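Long-range contact in DNA replication licensing factor MCM related protein (Thermoplasma acidophilum, PDB 4ME3), which is the N-terminal, zinc-binding part of an archaeal MCM, a protein thought to act as an ATP-driven helicase on single-stranded DNA during replication: residues V44-V49 with I95-I100. Residues are numbered along the deposited sequence; the frame is centred on the assembly and turned at random.
Sequences VRTLYV and IFNLRI
Arg99 N donates to Leu47 O at 2.8 Å, with an N-H...O angle of 174°, and Arg99 O in turn accepts Val49 N, also at 2.8 Å. Two residues earlier, Asn97 does the same, its N reaching Arg45 O (2.8 Å) and its O receiving Leu47 N (2.9 Å). Asn97 and Arg99 thus bond the residues flanking their opposite numbers, Thr46 and Tyr48, which with strand directions 23° apart identifies a parallel ladder. A weak bond at 3.4 Å from Asn97 ND2 to Thr46 OG1 adds a side-chain link; the same amide nitrogen also bonds Asp222, which forms a salt bridge with Arg45. The strands 46-50 and 97-101 form a two-stranded parallel sheet in the MCM N-terminal domain, connected through a largely helical excursion. On the face bearing Tyr48 and Arg99, the two side chains run alongside each other: Arg99 CG lies over the ring, and Arg99 CD approaches Tyr48 OH at 3.4 Å. With chi2 and chi3 near 180°, Arg99 extends to a salt bridge with Asp223 and a hydrogen bond to Ile262 O. On the opposite face Val49 CG2 meets Leu98 CD1 at 3.6 Å. Leu47 CB sits at the in-plane edge of the Phe96 ring, and helix 69-84 packs on both residues.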
ATOM      1  N   VAL A  44      -9.720   7.777 -10.437  1.00 27.69           N
ATOM      2  CA  VAL A  44      -9.847   6.345 -10.206  1.00 28.16           C
ATOM      3  C   VAL A  44      -8.466   5.733 -10.393  1.00 17.95           C
ATOM      4  O   VAL A  44      -7.829   5.926 -11.425  1.00 21.52           O
ATOM      5  CB  VAL A  44     -10.834   5.697 -11.191  1.00 34.17           C
ATOM      6  CG1 VAL A  44     -10.955   4.203 -10.925  1.00 31.67           C
ATOM      7  CG2 VAL A  44     -12.194   6.372 -11.094  1.00 39.65           C
ATOM      8  N   ARG A  45      -7.990   5.004  -9.391  1.00 18.31           N
ATOM      9  CA  ARG A  45      -6.616   4.528  -9.418  1.00 13.61           C
ATOM     10  C   ARG A  45      -6.446   3.229  -8.644  1.00 13.43           C
ATOM     11  O   ARG A  45      -5.441   3.044  -7.960  1.00 14.06           O
ATOM     12  CB  ARG A  45      -5.690   5.590  -8.840  1.00 19.63           C
ATOM     13  CG  ARG A  45      -6.050   6.001  -7.424  1.00 19.32           C
ATOM     14  CD  ARG A  45      -5.100   7.053  -6.912  1.00 27.94           C
ATOM     15  NE  ARG A  45      -5.472   7.525  -5.582  1.00 26.49           N
ATOM     16  CZ  ARG A  45      -5.126   8.708  -5.086  1.00 27.54           C
ATOM     17  NH1 ARG A  45      -4.399   9.553  -5.805  1.00 29.84           N
ATOM     18  NH2 ARG A  45      -5.517   9.054  -3.870  1.00 23.47           N
ATOM     19  N   THR A  46      -7.431   2.343  -8.763  1.00 12.98           N
ATOM     20  CA  THR A  46      -7.386   1.034  -8.124  1.00 15.19           C
ATOM     21  C   THR A  46      -7.831  -0.066  -9.081  1.00 17.49           C
ATOM     22  O   THR A  46      -8.813   0.087  -9.810  1.00 14.12           O
ATOM     23  CB  THR A  46      -8.306   0.978  -6.893  1.00 15.82           C
ATOM     24  OG1 THR A  46      -7.937   2.005  -5.967  1.00 17.01           O
ATOM     25  CG2 THR A  46      -8.213  -0.381  -6.210  1.00 17.79           C
ATOM     26  N   LEU A  47      -7.109  -1.181  -9.060  1.00 13.70           N
ATOM     27  CA  LEU A  47      -7.498  -2.373  -9.800  1.00 14.50           C
ATOM     28  C   LEU A  47      -7.507  -3.557  -8.849  1.00 12.23           C
ATOM     29  O   LEU A  47      -6.537  -3.781  -8.136  1.00 13.24           O
ATOM     30  CB  LEU A  47      -6.511  -2.654 -10.937  1.00 10.19           C
ATOM     31  CG  LEU A  47      -6.799  -3.933 -11.729  1.00 14.38           C
ATOM     32  CD1 LEU A  47      -8.070  -3.785 -12.549  1.00 16.18           C
ATOM     33  CD2 LEU A  47      -5.618  -4.307 -12.622  1.00 18.76           C
ATOM     34  N   TYR A  48      -8.609  -4.300  -8.837  1.00 11.51           N
ATOM     35  CA  TYR A  48      -8.677  -5.558  -8.104  1.00 12.16           C
ATOM     36  C   TYR A  48      -8.365  -6.726  -9.027  1.00 14.81           C
ATOM     37  O   TYR A  48      -8.949  -6.848 -10.103  1.00 13.67           O
ATOM     38  CB  TYR A  48     -10.064  -5.745  -7.498  1.00 14.94           C
ATOM     39  CG  TYR A  48     -10.314  -4.851  -6.310  1.00 14.27           C
ATOM     40  CD1 TYR A  48      -9.988  -5.268  -5.029  1.00 15.06           C
ATOM     41  CD2 TYR A  48     -10.865  -3.589  -6.468  1.00 20.18           C
ATOM     42  CE1 TYR A  48     -10.203  -4.454  -3.935  1.00 18.38           C
ATOM     43  CE2 TYR A  48     -11.085  -2.765  -5.375  1.00 17.14           C
ATOM     44  CZ  TYR A  48     -10.753  -3.207  -4.115  1.00 18.29           C
ATOM     45  OH  TYR A  48     -10.969  -2.394  -3.023  1.00 17.07           O
ATOM     46  N   VAL A  49      -7.444  -7.582  -8.598  1.00 12.93           N
ATOM     47  CA  VAL A  49      -7.087  -8.779  -9.352  1.00 13.55           C
ATOM     48  C   VAL A  49      -7.486 -10.016  -8.561  1.00 14.69           C
ATOM     49  O   VAL A  49      -7.246 -10.099  -7.358  1.00 16.00           O
ATOM     50  CB  VAL A  49      -5.578  -8.826  -9.655  1.00 19.62           C
ATOM     51  CG1 VAL A  49      -5.178 -10.190 -10.179  1.00 25.25           C
ATOM     52  CG2 VAL A  49      -5.205  -7.732 -10.650  1.00 18.50           C
ATOM     53  N   ILE A  95       0.282   7.674  -8.262  1.00 21.59           N
ATOM     54  CA  ILE A  95      -0.261   6.724  -7.296  1.00 18.31           C
ATOM     55  C   ILE A  95      -1.165   5.701  -7.977  1.00 19.13           C
ATOM     56  O   ILE A  95      -2.020   6.056  -8.785  1.00 20.38           O
ATOM     57  CB  ILE A  95      -1.077   7.445  -6.202  1.00 21.18           C
ATOM     58  CG1 ILE A  95      -0.180   8.407  -5.421  1.00 28.40           C
ATOM     59  CG2 ILE A  95      -1.713   6.436  -5.261  1.00 23.47           C
ATOM     60  CD1 ILE A  95      -0.929   9.275  -4.425  1.00 31.67           C
ATOM     61  N   PHE A  96      -0.972   4.427  -7.651  1.00 18.76           N
ATOM     62  CA  PHE A  96      -1.910   3.394  -8.076  1.00 14.47           C
ATOM     63  C   PHE A  96      -1.992   2.272  -7.051  1.00 16.96           C
ATOM     64  O   PHE A  96      -0.990   1.900  -6.444  1.00 18.30           O
ATOM     65  CB  PHE A  96      -1.535   2.819  -9.439  1.00 18.78           C
ATOM     66  CG  PHE A  96      -2.658   2.066 -10.085  1.00 14.55           C
ATOM     67  CD1 PHE A  96      -2.834   0.715  -9.848  1.00 18.44           C
ATOM     68  CD2 PHE A  96      -3.562   2.721 -10.897  1.00 11.80           C
ATOM     69  CE1 PHE A  96      -3.884   0.028 -10.426  1.00 17.76           C
ATOM     70  CE2 PHE A  96      -4.613   2.044 -11.476  1.00 14.45           C
ATOM     71  CZ  PHE A  96      -4.774   0.691 -11.241  1.00 15.15           C
ATOM     72  N   ASN A  97      -3.197   1.740  -6.869  1.00 13.21           N
ATOM     73  CA  ASN A  97      -3.424   0.649  -5.935  1.00 17.68           C
ATOM     74  C   ASN A  97      -3.822  -0.629  -6.649  1.00 14.55           C
ATOM     75  O   ASN A  97      -4.923  -0.736  -7.190  1.00 13.55           O
ATOM     76  CB  ASN A  97      -4.525   1.008  -4.946  1.00 13.70           C
ATOM     77  CG  ASN A  97      -4.284   2.330  -4.261  1.00 21.16           C
ATOM     78  OD1 ASN A  97      -3.193   2.593  -3.762  1.00 23.23           O
ATOM     79  ND2 ASN A  97      -5.304   3.174  -4.237  1.00 17.08           N
ATOM     80  N   LEU A  98      -2.916  -1.595  -6.643  1.00 10.88           N
ATOM     81  CA  LEU A  98      -3.217  -2.930  -7.112  1.00 10.95           C
ATOM     82  C   LEU A  98      -3.621  -3.746  -5.895  1.00 15.44           C
ATOM     83  O   LEU A  98      -2.851  -3.871  -4.943  1.00 16.57           O
ATOM     84  CB  LEU A  98      -1.990  -3.537  -7.795  1.00 12.87           C
ATOM     85  CG  LEU A  98      -2.136  -4.942  -8.379  1.00 14.22           C
ATOM     86  CD1 LEU A  98      -3.302  -5.019  -9.337  1.00 16.60           C
ATOM     87  CD2 LEU A  98      -0.843  -5.340  -9.077  1.00 16.32           C
ATOM     88  N   ARG A  99      -4.840  -4.271  -5.917  1.00 12.72           N
ATOM     89  CA  ARG A  99      -5.378  -5.014  -4.785  1.00 11.19           C
ATOM     90  C   ARG A  99      -5.712  -6.444  -5.185  1.00 15.90           C
ATOM     91  O   ARG A  99      -6.056  -6.716  -6.333  1.00 19.06           O
ATOM     92  CB  ARG A  99      -6.621  -4.313  -4.237  1.00 14.38           C
ATOM     93  CG  ARG A  99      -6.349  -2.891  -3.776  1.00 14.70           C
ATOM     94  CD  ARG A  99      -7.551  -2.267  -3.087  1.00 15.10           C
ATOM     95  NE  ARG A  99      -7.271  -0.898  -2.663  1.00 20.00           N
ATOM     96  CZ  ARG A  99      -6.459  -0.579  -1.661  1.00 22.26           C
ATOM     97  NH1 ARG A  99      -5.837  -1.528  -0.973  1.00 20.30           N
ATOM     98  NH2 ARG A  99      -6.264   0.695  -1.345  1.00 20.45           N
ATOM     99  N   ILE A 100      -5.597  -7.353  -4.225  1.00 16.50           N
ATOM    100  CA  ILE A 100      -5.886  -8.759  -4.453  1.00 14.92           C
ATOM    101  C   ILE A 100      -7.222  -9.107  -3.810  1.00 19.37           C
ATOM    102  O   ILE A 100      -7.473  -8.753  -2.660  1.00 19.04           O
ATOM    103  CB  ILE A 100      -4.796  -9.659  -3.834  1.00 11.96           C
ATOM    104  CG1 ILE A 100      -3.406  -9.238  -4.316  1.00 18.62           C
ATOM    105  CG2 ILE A 100      -5.048 -11.122  -4.175  1.00 13.48           C
ATOM    106  CD1 ILE A 100      -3.251  -9.234  -5.820  1.00 21.26           C
TER